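Local coordinates for protein DNA polymerase III subunit delta (Bacillus subtilis, PDB 3ZH9) that probably acts as the wrench of the loader complex that opens the ring-shaped beta subunit and places it on primed DNA for replication, at residues P16-Y21 with S33-T38; T25-E30 with G180-I185; E172-L177 with F186-K191. All coordinates share one frame; numbering follows the deposited sequence.

Interaction 1 of 3, residues P16-Y21 with S33-T38; sequences PVYCLY and SRIRQT
R34 O, the carbonyl oxygen just ahead of the I35 that packs against Y18, is gripped twice by T38. The stronger bond is T38 OG1 to R34 O, at 2.7 Å, and the C=O...donor angle is 155° with the hydroxyl somewhat tilted out of the carbonyl plane. T38 N adds a weak bond to the same R34 O at 3.1 Å, and another weak one to I35 O. The hydroxyl of T38 lies beside its own backbone N, and both donors therefore face back along the helix, to the carbonyl one turn earlier. On the side of this turn facing strand 17-21, the contact is purely apolar and rests on one methyl group. I35 CD1 stands over the middle of the Y18 ring, 4.3 Å from its centroid and 7° off the ring normal, a CH-pi contact made onto the face. The chain of I35 is extended at its second torsion (chi2 166°), which carries CD1 outward from the helix to the strand. The same methyl also meets the branch end of L20, with L20 CD1 and I35 CD1 4.5 Å apart, a loose touch. Strand 17-21 lies inside the parallel sheet, flanked by strands 113-119 and 139-142, and helix 25-39 follows it in sequence and packs on the sheet, the strand-then-helix order that opens a P-loop NTPase fold. The Y18 ring also meets F139 of the adjoining strand, their planes nearly parallel, and its hydroxyl is hydrogen-bonded with H15 N. L9 of helix 2-10 touches Y18, I35 and T38 alike. R34 takes no part in the strand contact; its NE is in a salt bridge to E30 and its guanidinium in a cation-pi contact with W6.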
ATOM      1  N   PRO A  16      16.187 -20.243   5.959  1.00 33.84           N
ATOM      2  CA  PRO A  16      16.974 -20.197   4.715  1.00 28.89           C
ATOM      3  C   PRO A  16      16.151 -19.750   3.503  1.00 29.58           C
ATOM      4  O   PRO A  16      16.734 -19.229   2.564  1.00 27.57           O
ATOM      5  CB  PRO A  16      17.454 -21.646   4.537  1.00 27.14           C
ATOM      6  CG  PRO A  16      17.361 -22.260   5.919  1.00 30.83           C
ATOM      7  CD  PRO A  16      16.139 -21.594   6.544  1.00 23.10           C
ATOM      8  N   VAL A  17      14.832 -19.956   3.522  1.00 27.54           N
ATOM      9  CA  VAL A  17      13.991 -19.624   2.364  1.00 30.98           C
ATOM     10  C   VAL A  17      12.674 -18.959   2.803  1.00 30.22           C
ATOM     11  O   VAL A  17      11.925 -19.506   3.640  1.00 25.17           O
ATOM     12  CB  VAL A  17      13.657 -20.874   1.502  1.00 28.77           C
ATOM     13  CG1 VAL A  17      12.846 -20.486   0.282  1.00 23.31           C
ATOM     14  CG2 VAL A  17      14.914 -21.623   1.077  1.00 29.04           C
ATOM     15  N   TYR A  18      12.403 -17.779   2.244  1.00 25.74           N
ATOM     16  CA  TYR A  18      11.104 -17.105   2.429  1.00 27.24           C
ATOM     17  C   TYR A  18      10.442 -16.872   1.089  1.00 31.62           C
ATOM     18  O   TYR A  18      11.111 -16.669   0.071  1.00 36.10           O
ATOM     19  CB  TYR A  18      11.244 -15.736   3.091  1.00 32.24           C
ATOM     20  CG  TYR A  18      11.727 -15.773   4.510  1.00 29.99           C
ATOM     21  CD1 TYR A  18      13.080 -15.938   4.794  1.00 28.18           C
ATOM     22  CD2 TYR A  18      10.834 -15.657   5.570  1.00 28.34           C
ATOM     23  CE1 TYR A  18      13.538 -15.957   6.089  1.00 34.90           C
ATOM     24  CE2 TYR A  18      11.278 -15.701   6.880  1.00 26.92           C
ATOM     25  CZ  TYR A  18      12.636 -15.835   7.134  1.00 28.83           C
ATOM     26  OH  TYR A  18      13.099 -15.873   8.425  1.00 28.06           O
ATOM     27  N   CYS A  19       9.118 -16.893   1.102  1.00 24.28           N
ATOM     28  CA  CYS A  19       8.346 -16.458  -0.033  1.00 27.71           C
ATOM     29  C   CYS A  19       7.340 -15.430   0.454  1.00 29.78           C
ATOM     30  O   CYS A  19       6.367 -15.757   1.172  1.00 31.73           O
ATOM     31  CB  CYS A  19       7.651 -17.629  -0.736  1.00 31.41           C
ATOM     32  SG  CYS A  19       6.717 -17.084  -2.213  1.00 40.72           S
ATOM     33  N   LEU A  20       7.598 -14.183   0.091  1.00 31.75           N
ATOM     34  CA  LEU A  20       6.752 -13.073   0.504  1.00 34.14           C
ATOM     35  C   LEU A  20       5.878 -12.713  -0.693  1.00 42.00           C
ATOM     36  O   LEU A  20       6.386 -12.395  -1.776  1.00 33.91           O
ATOM     37  CB  LEU A  20       7.606 -11.870   0.932  1.00 36.43           C
ATOM     38  CG  LEU A  20       8.877 -12.152   1.755  1.00 35.98           C
ATOM     39  CD1 LEU A  20       9.626 -10.857   2.121  1.00 35.21           C
ATOM     40  CD2 LEU A  20       8.567 -12.941   3.003  1.00 29.27           C
ATOM     41  N   TYR A  21       4.568 -12.792  -0.520  1.00 37.43           N
ATOM     42  CA  TYR A  21       3.664 -12.534  -1.636  1.00 35.99           C
ATOM     43  C   TYR A  21       2.458 -11.704  -1.203  1.00 33.27           C
ATOM     44  O   TYR A  21       2.272 -11.423  -0.019  1.00 37.63           O
ATOM     45  CB  TYR A  21       3.227 -13.843  -2.305  1.00 30.93           C
ATOM     46  CG  TYR A  21       2.254 -14.657  -1.471  1.00 31.25           C
ATOM     47  CD1 TYR A  21       2.706 -15.453  -0.431  1.00 28.50           C
ATOM     48  CD2 TYR A  21       0.882 -14.617  -1.724  1.00 35.09           C
ATOM     49  CE1 TYR A  21       1.814 -16.201   0.347  1.00 34.85           C
ATOM     50  CE2 TYR A  21      -0.020 -15.358  -0.959  1.00 33.63           C
ATOM     51  CZ  TYR A  21       0.458 -16.143   0.076  1.00 37.78           C
ATOM     52  OH  TYR A  21      -0.406 -16.871   0.847  1.00 38.29           O
ATOM     53  N   SER A  33      13.143  -5.337   4.459  1.00 41.84           N
ATOM     54  CA  SER A  33      14.034  -4.448   5.186  1.00 43.60           C
ATOM     55  C   SER A  33      14.397  -5.018   6.563  1.00 42.79           C
ATOM     56  O   SER A  33      15.555  -4.960   6.988  1.00 41.53           O
ATOM     57  CB  SER A  33      13.397  -3.058   5.317  1.00 43.28           C
ATOM     58  OG  SER A  33      14.282  -2.166   5.962  1.00 56.07           O
ATOM     59  N   ARG A  34      13.411  -5.574   7.263  1.00 38.84           N
ATOM     60  CA  ARG A  34      13.683  -6.174   8.567  1.00 39.44           C
ATOM     61  C   ARG A  34      14.572  -7.405   8.419  1.00 41.01           C
ATOM     62  O   ARG A  34      15.379  -7.711   9.300  1.00 44.09           O
ATOM     63  CB  ARG A  34      12.385  -6.523   9.304  1.00 36.62           C
ATOM     64  CG  ARG A  34      11.710  -5.307   9.961  1.00 35.16           C
ATOM     65  CD  ARG A  34      10.235  -5.585  10.281  1.00 37.37           C
ATOM     66  NE  ARG A  34       9.552  -4.384  10.757  1.00 43.95           N
ATOM     67  CZ  ARG A  34       9.188  -4.163  12.017  1.00 45.80           C
ATOM     68  NH1 ARG A  34       9.429  -5.070  12.960  1.00 38.10           N
ATOM     69  NH2 ARG A  34       8.567  -3.033  12.336  1.00 41.49           N
ATOM     70  N   ILE A  35      14.435  -8.119   7.311  1.00 37.64           N
ATOM     71  CA  ILE A  35      15.249  -9.318   7.157  1.00 45.96           C
ATOM     72  C   ILE A  35      16.686  -8.898   6.899  1.00 45.14           C
ATOM     73  O   ILE A  35      17.612  -9.507   7.409  1.00 45.89           O
ATOM     74  CB  ILE A  35      14.761 -10.235   6.035  1.00 42.84           C
ATOM     75  CG1 ILE A  35      13.459 -10.934   6.443  1.00 34.65           C
ATOM     76  CG2 ILE A  35      15.838 -11.277   5.703  1.00 35.24           C
ATOM     77  CD1 ILE A  35      12.725 -11.602   5.269  1.00 25.93           C
ATOM     78  N   ARG A  36      16.847  -7.836   6.113  1.00 48.06           N
ATOM     79  CA  ARG A  36      18.154  -7.263   5.807  1.00 49.07           C
ATOM     80  C   ARG A  36      18.859  -6.769   7.069  1.00 51.54           C
ATOM     81  O   ARG A  36      20.022  -7.096   7.309  1.00 47.61           O
ATOM     82  CB  ARG A  36      17.990  -6.116   4.813  1.00 49.17           C
ATOM     83  CG  ARG A  36      19.287  -5.464   4.364  1.00 62.57           C
ATOM     84  CD  ARG A  36      18.982  -4.236   3.513  1.00 80.42           C
ATOM     85  NE  ARG A  36      17.883  -4.490   2.583  1.00 92.69           N
ATOM     86  CZ  ARG A  36      17.379  -3.586   1.747  1.00107.40           C
ATOM     87  NH1 ARG A  36      17.878  -2.356   1.717  1.00117.02           N
ATOM     88  NH2 ARG A  36      16.378  -3.913   0.940  1.00107.38           N
ATOM     89  N   GLN A  37      18.148  -5.984   7.872  1.00 50.53           N
ATOM     90  CA  GLN A  37      18.668  -5.499   9.152  1.00 47.14           C
ATOM     91  C   GLN A  37      19.075  -6.659  10.046  1.00 53.75           C
ATOM     92  O   GLN A  37      19.953  -6.526  10.896  1.00 53.17           O
ATOM     93  CB  GLN A  37      17.606  -4.653   9.876  1.00 40.93           C
ATOM     94  CG  GLN A  37      17.410  -3.281   9.260  1.00 63.47           C
ATOM     95  CD  GLN A  37      16.174  -2.546   9.779  1.00 75.11           C
ATOM     96  OE1 GLN A  37      15.430  -3.046  10.629  1.00 63.32           O
ATOM     97  NE2 GLN A  37      15.954  -1.342   9.259  1.00 84.89           N
ATOM     98  N   THR A  38      18.416  -7.798   9.869  1.00 50.93           N
ATOM     99  CA  THR A  38      18.747  -8.976  10.661  1.00 43.88           C
ATOM    100  C   THR A  38      20.014  -9.713  10.167  1.00 45.24           C
ATOM    101  O   THR A  38      20.836 -10.128  10.977  1.00 42.73           O
ATOM    102  CB  THR A  38      17.558  -9.967  10.744  1.00 46.89           C
ATOM    103  OG1 THR A  38      16.382  -9.283  11.195  1.00 48.79           O
ATOM    104  CG2 THR A  38      17.865 -11.075  11.716  1.00 42.01           C
TER

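Interaction 2 of 3, residues T25-E30 with G180-I185; sequences TYLLQE and GHLSSI. With SO4 (sulfate ion), chain B.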
ATOM      1  N   THR A  25       2.472  -4.001  -1.233  1.00 53.38           N
ATOM      2  CA  THR A  25       3.915  -3.918  -1.441  1.00 63.41           C
ATOM      3  C   THR A  25       4.653  -3.261  -0.285  1.00 56.52           C
ATOM      4  O   THR A  25       5.820  -3.566  -0.037  1.00 57.33           O
ATOM      5  CB  THR A  25       4.269  -3.206  -2.757  1.00 70.57           C
ATOM      6  OG1 THR A  25       3.775  -1.867  -2.723  1.00 76.02           O
ATOM      7  CG2 THR A  25       3.652  -3.940  -3.935  1.00 75.50           C
ATOM      8  N   TYR A  26       3.971  -2.376   0.430  1.00 46.12           N
ATOM      9  CA  TYR A  26       4.604  -1.670   1.536  1.00 45.73           C
ATOM     10  C   TYR A  26       5.071  -2.647   2.613  1.00 43.11           C
ATOM     11  O   TYR A  26       6.168  -2.513   3.156  1.00 46.89           O
ATOM     12  CB  TYR A  26       3.665  -0.631   2.157  1.00 52.57           C
ATOM     13  CG  TYR A  26       4.229  -0.096   3.449  1.00 52.16           C
ATOM     14  CD1 TYR A  26       5.180   0.911   3.445  1.00 54.11           C
ATOM     15  CD2 TYR A  26       3.841  -0.631   4.673  1.00 54.21           C
ATOM     16  CE1 TYR A  26       5.710   1.388   4.618  1.00 54.95           C
ATOM     17  CE2 TYR A  26       4.376  -0.167   5.852  1.00 55.13           C
ATOM     18  CZ  TYR A  26       5.311   0.844   5.815  1.00 57.73           C
ATOM     19  OH  TYR A  26       5.852   1.320   6.980  1.00 73.93           O
ATOM     20  N   LEU A  27       4.223  -3.623   2.920  1.00 39.18           N
ATOM     21  CA  LEU A  27       4.562  -4.662   3.886  1.00 41.06           C
ATOM     22  C   LEU A  27       5.623  -5.631   3.358  1.00 40.71           C
ATOM     23  O   LEU A  27       6.446  -6.148   4.117  1.00 40.10           O
ATOM     24  CB  LEU A  27       3.311  -5.429   4.300  1.00 36.76           C
ATOM     25  CG  LEU A  27       2.309  -4.576   5.080  1.00 45.15           C
ATOM     26  CD1 LEU A  27       1.071  -5.383   5.442  1.00 51.54           C
ATOM     27  CD2 LEU A  27       2.970  -4.016   6.326  1.00 42.01           C
ATOM     28  N   LEU A  28       5.600  -5.888   2.060  1.00 40.17           N
ATOM     29  CA  LEU A  28       6.669  -6.678   1.472  1.00 44.42           C
ATOM     30  C   LEU A  28       7.981  -5.926   1.689  1.00 40.34           C
ATOM     31  O   LEU A  28       8.967  -6.495   2.156  1.00 41.85           O
ATOM     32  CB  LEU A  28       6.399  -6.939  -0.012  1.00 44.48           C
ATOM     33  CG  LEU A  28       5.144  -7.781  -0.249  1.00 51.16           C
ATOM     34  CD1 LEU A  28       4.933  -8.084  -1.723  1.00 52.93           C
ATOM     35  CD2 LEU A  28       5.207  -9.068   0.565  1.00 54.25           C
ATOM     36  N   GLN A  29       7.961  -4.631   1.389  1.00 45.50           N
ATOM     37  CA  GLN A  29       9.151  -3.801   1.498  1.00 49.19           C
ATOM     38  C   GLN A  29       9.626  -3.746   2.922  1.00 37.44           C
ATOM     39  O   GLN A  29      10.809  -3.887   3.186  1.00 39.40           O
ATOM     40  CB  GLN A  29       8.896  -2.370   1.001  1.00 64.24           C
ATOM     41  CG  GLN A  29       8.566  -2.270  -0.478  1.00 87.31           C
ATOM     42  CD  GLN A  29       9.500  -3.100  -1.346  1.00102.65           C
ATOM     43  OE1 GLN A  29      10.669  -3.307  -1.004  1.00108.51           O
ATOM     44  NE2 GLN A  29       8.984  -3.587  -2.471  1.00105.07           N
ATOM     45  N   GLU A  30       8.702  -3.529   3.846  1.00 36.81           N
ATOM     46  CA  GLU A  30       9.077  -3.388   5.249  1.00 37.50           C
ATOM     47  C   GLU A  30       9.701  -4.693   5.783  1.00 38.65           C
ATOM     48  O   GLU A  30      10.660  -4.672   6.555  1.00 48.22           O
ATOM     49  CB  GLU A  30       7.861  -2.968   6.070  1.00 40.07           C
ATOM     50  CG  GLU A  30       8.087  -3.000   7.558  1.00 45.83           C
ATOM     51  CD  GLU A  30       9.143  -2.008   8.006  1.00 48.59           C
ATOM     52  OE1 GLU A  30       9.471  -1.101   7.214  1.00 53.02           O
ATOM     53  OE2 GLU A  30       9.640  -2.130   9.147  1.00 43.85           O
ATOM     54  N   GLY A 180      -6.810   4.911   5.436  1.00 35.88           N
ATOM     55  CA  GLY A 180      -6.520   3.497   5.277  1.00 36.41           C
ATOM     56  C   GLY A 180      -5.134   3.086   4.783  1.00 36.97           C
ATOM     57  O   GLY A 180      -4.832   1.900   4.759  1.00 37.76           O
ATOM     58  N   HIS A 181      -4.285   4.029   4.387  1.00 36.62           N
ATOM     59  CA  HIS A 181      -2.931   3.667   3.924  1.00 34.59           C
ATOM     60  C   HIS A 181      -2.107   2.984   5.022  1.00 40.14           C
ATOM     61  O   HIS A 181      -1.917   3.558   6.106  1.00 38.41           O
ATOM     62  CB  HIS A 181      -2.187   4.908   3.443  1.00 33.01           C
ATOM     63  CG  HIS A 181      -2.787   5.533   2.228  1.00 46.87           C
ATOM     64  ND1 HIS A 181      -2.527   5.079   0.953  1.00 50.82           N
ATOM     65  CD2 HIS A 181      -3.648   6.572   2.092  1.00 51.40           C
ATOM     66  CE1 HIS A 181      -3.198   5.814   0.081  1.00 55.16           C
ATOM     67  NE2 HIS A 181      -3.883   6.729   0.746  1.00 54.29           N
ATOM     68  N   LEU A 182      -1.615   1.775   4.750  1.00 38.22           N
ATOM     69  CA  LEU A 182      -0.884   1.017   5.771  1.00 39.81           C
ATOM     70  C   LEU A 182       0.418   1.705   6.136  1.00 35.39           C
ATOM     71  O   LEU A 182       0.803   1.727   7.297  1.00 37.93           O
ATOM     72  CB  LEU A 182      -0.624  -0.440   5.350  1.00 43.04           C
ATOM     73  CG  LEU A 182      -1.866  -1.340   5.213  1.00 47.66           C
ATOM     74  CD1 LEU A 182      -1.504  -2.840   5.130  1.00 41.16           C
ATOM     75  CD2 LEU A 182      -2.866  -1.090   6.340  1.00 36.73           C
ATOM     76  N   SER A 183       1.084   2.279   5.142  1.00 33.92           N
ATOM     77  CA  SER A 183       2.332   2.999   5.379  1.00 38.97           C
ATOM     78  C   SER A 183       2.121   4.183   6.340  1.00 36.48           C
ATOM     79  O   SER A 183       2.977   4.486   7.172  1.00 36.35           O
ATOM     80  CB  SER A 183       2.913   3.494   4.051  1.00 39.88           C
ATOM     81  OG  SER A 183       2.105   4.521   3.499  1.00 56.38           O
ATOM     82  N   SER A 184       0.971   4.838   6.217  1.00 34.47           N
ATOM     83  CA  SER A 184       0.611   5.952   7.083  1.00 30.75           C
ATOM     84  C   SER A 184       0.232   5.464   8.472  1.00 29.15           C
ATOM     85  O   SER A 184       0.604   6.071   9.475  1.00 34.03           O
ATOM     86  CB  SER A 184      -0.538   6.755   6.475  1.00 30.18           C
ATOM     87  OG  SER A 184      -0.192   7.198   5.179  1.00 40.59           O
ATOM     88  N   ILE A 185      -0.503   4.361   8.535  1.00 25.61           N
ATOM     89  CA  ILE A 185      -0.837   3.776   9.824  1.00 28.62           C
ATOM     90  C   ILE A 185       0.438   3.367  10.574  1.00 30.86           C
ATOM     91  O   ILE A 185       0.556   3.596  11.769  1.00 33.44           O
ATOM     92  CB  ILE A 185      -1.766   2.556   9.672  1.00 29.69           C
ATOM     93  CG1 ILE A 185      -3.140   2.984   9.166  1.00 36.43           C
ATOM     94  CG2 ILE A 185      -1.924   1.836  10.999  1.00 30.82           C
ATOM     95  CD1 ILE A 185      -3.886   1.873   8.442  1.00 33.98           C
TER
HETATM   96  S   SO4 B1340       0.371   2.454   1.059  1.00 77.81           S
HETATM   97  O1  SO4 B1340       0.426   1.497   2.165  1.00 69.94           O
HETATM   98  O2  SO4 B1340      -1.025   2.631   0.655  1.00 76.12           O
HETATM   99  O3  SO4 B1340       1.166   1.932  -0.056  1.00 84.55           O
HETATM  100  O4  SO4 B1340       0.906   3.757   1.455  1.00 74.79           O
HETATM  101  O   HOH W   1       6.027   3.821   6.883  1.00 51.22           O
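The Y26 ring is backed on one face by S183, whose CA sits 3.7 Å from the ring centroid and 9° off the normal, a CH-pi contact. S183 CB lies over the same face, nearest Y26 CD1 at 3.5 Å. The H181 imidazole instead meets a sulfate at its edge: H181 ND1 donates to SO4 O2 at 2.9 Å in a nearly straight bond. Setting CG anti to the backbone N (chi1 169°) lays the Y26 ring across the first turn of helix 182-195. H181 is the N-cap of that helix, so the anion, probably from the crystallisation liquor, occupies a helix N-terminus, and S183 N reaches SO4 O1 at 3.1 Å. Next to the ring in sequence, L27 and L182 cross at about a right angle, with L27 CD1 and L182 CD1 3.6 Å apart, joining helix 25-39, which packs on the parallel sheet of the P-loop-type fold, to helix 182-195. A water donates to S183 O at 3.1 Å; its approach to Y26 OH is very short and doubtful. An alanine in place of Y26 is likely to uncover S183 CA and CB, which would lose the ring face above them. F186, one turn further along, touches Y26 as well.

Interaction 3 of 3, residues E172-L177 with F186-K191; sequences EHLVLL and FQEIQK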
ATOM      1  N   GLU A 172      -9.810   2.646  14.836  1.00 28.52           N
ATOM      2  CA  GLU A 172     -10.708   2.948  13.740  1.00 31.35           C
ATOM      3  C   GLU A 172     -10.579   4.407  13.342  1.00 33.09           C
ATOM      4  O   GLU A 172     -10.638   4.750  12.167  1.00 36.53           O
ATOM      5  CB  GLU A 172     -12.156   2.642  14.138  1.00 38.92           C
ATOM      6  CG  GLU A 172     -12.474   1.149  14.107  1.00 51.53           C
ATOM      7  CD  GLU A 172     -13.844   0.820  14.672  1.00 60.98           C
ATOM      8  OE1 GLU A 172     -14.374   1.637  15.456  1.00 60.50           O
ATOM      9  OE2 GLU A 172     -14.386  -0.260  14.329  1.00 63.56           O
ATOM     10  N   HIS A 173     -10.424   5.270  14.330  1.00 29.63           N
ATOM     11  CA  HIS A 173     -10.296   6.689  14.033  1.00 31.98           C
ATOM     12  C   HIS A 173      -8.985   6.988  13.306  1.00 32.03           C
ATOM     13  O   HIS A 173      -8.942   7.788  12.372  1.00 33.77           O
ATOM     14  CB  HIS A 173     -10.390   7.527  15.296  1.00 31.14           C
ATOM     15  CG  HIS A 173     -10.627   8.976  15.013  1.00 32.63           C
ATOM     16  ND1 HIS A 173      -9.727   9.959  15.356  1.00 32.83           N
ATOM     17  CD2 HIS A 173     -11.644   9.598  14.372  1.00 31.28           C
ATOM     18  CE1 HIS A 173     -10.191  11.136  14.961  1.00 30.30           C
ATOM     19  NE2 HIS A 173     -11.353  10.942  14.365  1.00 35.59           N
ATOM     20  N   LEU A 174      -7.921   6.321  13.726  1.00 27.84           N
ATOM     21  CA  LEU A 174      -6.624   6.476  13.088  1.00 29.69           C
ATOM     22  C   LEU A 174      -6.715   6.077  11.619  1.00 32.43           C
ATOM     23  O   LEU A 174      -6.270   6.798  10.730  1.00 32.78           O
ATOM     24  CB  LEU A 174      -5.569   5.619  13.811  1.00 21.58           C
ATOM     25  CG  LEU A 174      -4.221   5.598  13.070  1.00 35.83           C
ATOM     26  CD1 LEU A 174      -3.752   7.018  12.815  1.00 31.35           C
ATOM     27  CD2 LEU A 174      -3.192   4.851  13.875  1.00 33.56           C
ATOM     28  N   VAL A 175      -7.301   4.913  11.378  1.00 33.82           N
ATOM     29  CA  VAL A 175      -7.485   4.410  10.023  1.00 30.45           C
ATOM     30  C   VAL A 175      -8.303   5.378   9.154  1.00 34.97           C
ATOM     31  O   VAL A 175      -7.992   5.602   7.991  1.00 33.78           O
ATOM     32  CB  VAL A 175      -8.135   3.006  10.062  1.00 34.32           C
ATOM     33  CG1 VAL A 175      -8.659   2.571   8.667  1.00 32.55           C
ATOM     34  CG2 VAL A 175      -7.150   2.004  10.624  1.00 30.77           C
ATOM     35  N   LEU A 176      -9.342   5.963   9.729  1.00 35.99           N
ATOM     36  CA  LEU A 176     -10.120   6.991   9.039  1.00 33.14           C
ATOM     37  C   LEU A 176      -9.257   8.202   8.641  1.00 34.38           C
ATOM     38  O   LEU A 176      -9.352   8.711   7.521  1.00 35.28           O
ATOM     39  CB  LEU A 176     -11.260   7.471   9.948  1.00 36.20           C
ATOM     40  CG  LEU A 176     -12.044   8.706   9.480  1.00 46.97           C
ATOM     41  CD1 LEU A 176     -13.071   8.312   8.440  1.00 51.33           C
ATOM     42  CD2 LEU A 176     -12.733   9.397  10.647  1.00 52.87           C
ATOM     43  N   LEU A 177      -8.436   8.669   9.579  1.00 29.00           N
ATOM     44  CA  LEU A 177      -7.678   9.901   9.408  1.00 28.46           C
ATOM     45  C   LEU A 177      -6.662   9.792   8.280  1.00 29.97           C
ATOM     46  O   LEU A 177      -6.396  10.760   7.578  1.00 31.48           O
ATOM     47  CB  LEU A 177      -6.955  10.277  10.710  1.00 25.43           C
ATOM     48  CG  LEU A 177      -7.808  10.841  11.851  1.00 30.34           C
ATOM     49  CD1 LEU A 177      -6.975  10.932  13.128  1.00 27.62           C
ATOM     50  CD2 LEU A 177      -8.407  12.194  11.492  1.00 26.97           C
ATOM     51  N   PHE A 186       1.392   2.771   9.858  1.00 26.21           N
ATOM     52  CA  PHE A 186       2.625   2.319  10.475  1.00 30.22           C
ATOM     53  C   PHE A 186       3.374   3.524  11.028  1.00 31.70           C
ATOM     54  O   PHE A 186       3.795   3.558  12.179  1.00 36.24           O
ATOM     55  CB  PHE A 186       3.500   1.563   9.453  1.00 33.50           C
ATOM     56  CG  PHE A 186       4.795   1.075  10.027  1.00 34.57           C
ATOM     57  CD1 PHE A 186       5.881   1.928  10.149  1.00 38.50           C
ATOM     58  CD2 PHE A 186       4.924  -0.237  10.464  1.00 40.53           C
ATOM     59  CE1 PHE A 186       7.097   1.471  10.690  1.00 43.73           C
ATOM     60  CE2 PHE A 186       6.119  -0.701  11.014  1.00 35.35           C
ATOM     61  CZ  PHE A 186       7.212   0.152  11.128  1.00 38.03           C
ATOM     62  N   GLN A 187       3.528   4.527  10.189  1.00 31.79           N
ATOM     63  CA  GLN A 187       4.156   5.759  10.601  1.00 29.74           C
ATOM     64  C   GLN A 187       3.487   6.407  11.832  1.00 32.53           C
ATOM     65  O   GLN A 187       4.166   6.782  12.790  1.00 31.77           O
ATOM     66  CB  GLN A 187       4.195   6.721   9.420  1.00 32.84           C
ATOM     67  CG  GLN A 187       4.668   8.119   9.777  1.00 56.92           C
ATOM     68  CD  GLN A 187       4.736   9.037   8.568  1.00 73.59           C
ATOM     69  OE1 GLN A 187       4.661   8.583   7.421  1.00 76.95           O
ATOM     70  NE2 GLN A 187       4.876  10.333   8.820  1.00 79.39           N
ATOM     71  N   GLU A 188       2.167   6.541  11.811  1.00 26.90           N
ATOM     72  CA  GLU A 188       1.468   7.223  12.897  1.00 27.55           C
ATOM     73  C   GLU A 188       1.479   6.390  14.180  1.00 30.30           C
ATOM     74  O   GLU A 188       1.576   6.938  15.277  1.00 32.46           O
ATOM     75  CB  GLU A 188       0.025   7.580  12.498  1.00 21.79           C
ATOM     76  CG  GLU A 188      -0.088   8.510  11.300  1.00 30.50           C
ATOM     77  CD  GLU A 188       0.651   9.852  11.482  1.00 38.31           C
ATOM     78  OE1 GLU A 188       0.894  10.278  12.628  1.00 40.77           O
ATOM     79  OE2 GLU A 188       0.988  10.487  10.463  1.00 46.70           O
ATOM     80  N   ILE A 189       1.359   5.071  14.050  1.00 30.94           N
ATOM     81  CA  ILE A 189       1.481   4.198  15.220  1.00 29.38           C
ATOM     82  C   ILE A 189       2.866   4.347  15.888  1.00 30.04           C
ATOM     83  O   ILE A 189       2.961   4.461  17.104  1.00 32.49           O
ATOM     84  CB  ILE A 189       1.176   2.717  14.883  1.00 35.33           C
ATOM     85  CG1 ILE A 189      -0.337   2.502  14.702  1.00 32.42           C
ATOM     86  CG2 ILE A 189       1.741   1.794  15.962  1.00 35.46           C
ATOM     87  CD1 ILE A 189      -1.178   2.714  15.970  1.00 27.83           C
ATOM     88  N   GLN A 190       3.935   4.392  15.102  1.00 30.10           N
ATOM     89  CA  GLN A 190       5.277   4.604  15.678  1.00 28.83           C
ATOM     90  C   GLN A 190       5.389   5.950  16.393  1.00 35.25           C
ATOM     91  O   GLN A 190       6.029   6.072  17.452  1.00 35.38           O
ATOM     92  CB  GLN A 190       6.366   4.521  14.602  1.00 27.19           C
ATOM     93  CG  GLN A 190       6.489   3.146  13.905  1.00 40.08           C
ATOM     94  CD  GLN A 190       6.804   1.989  14.856  1.00 51.08           C
ATOM     95  OE1 GLN A 190       7.224   2.185  16.002  1.00 55.47           O
ATOM     96  NE2 GLN A 190       6.608   0.771  14.371  1.00 62.30           N
ATOM     97  N   LYS A 191       4.797   6.973  15.794  1.00 31.28           N
ATOM     98  CA  LYS A 191       4.796   8.295  16.410  1.00 32.41           C
ATOM     99  C   LYS A 191       3.993   8.264  17.690  1.00 33.94           C
ATOM    100  O   LYS A 191       4.392   8.862  18.690  1.00 33.11           O
ATOM    101  CB  LYS A 191       4.208   9.336  15.462  1.00 30.23           C
ATOM    102  CG  LYS A 191       5.184   9.827  14.398  1.00 34.09           C
ATOM    103  CD  LYS A 191       4.437  10.540  13.259  1.00 38.16           C
ATOM    104  CE  LYS A 191       3.698  11.757  13.786  1.00 41.86           C
ATOM    105  NZ  LYS A 191       2.774  12.338  12.762  1.00 51.14           N
TER
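L174 points its side chain from helix 168-177 at helix 182-195, where E188 and I189 receive it. The two helices are consecutive in the chain, joined by a short turn, and run in broadly opposed senses but well inclined to each other, a splayed alpha-alpha hairpin with helix 148-160 packed beside it. CB of L174 sends CG out anti to the backbone N (chi1 172°), toward helix 182-195. CG then splits the task between its two methyls. CD1 comes up against the root of E188, with L174 CD1 and E188 CB 3.8 Å apart. CD2 goes to the neighbouring residue and lies 3.6 Å from I189 CD1; I189 CG1 is only a little farther from this methyl, at 3.8 Å from L174 CD2. One leucine fork thus straddles two successive residues of the facing helix. The end of I189 comes round to the leucine although its CB starts out beside the contact. E188 does the reverse: its CB faces L174, but the chain folds over at chi2 (-58°) and takes the carboxylate away, so apolar CB meets the leucine while the charge stays outside the contact. V211 adds to this apolar patch, touching both L174 and E188, and I189 also rests on T155 of helix 148-160. The backbone of this helix pair has a further tie outside the pairing, since L177 shares a backbone hydrogen bond with S214. The charge of E188 is met within its own helix, one turn further on. There K191 NZ donates to E188 OE1 at 2.8 Å in a salt bridge, approaching on the syn lone pair of that oxygen, the side of OE2.

Overall arrangement
Two helices tie the set together: helix 25-39 serves interactions 1 and 2, and helix 182-195 serves interactions 2 and 3. Interactions 1 and 3 are buried and apolar across their segments, the first between strand and helix inside the sheet domain, the third between two helices. Interaction 2 lies between them, its centre about 16 Å from that of interaction 1 and about 12 Å from that of interaction 3. It is partly open, and here alone water and an anion join the aromatic and leucine packing. F186 links the neighbourhoods, packing on Y26, E30 and R34, while L28 packs on L20 and Y21.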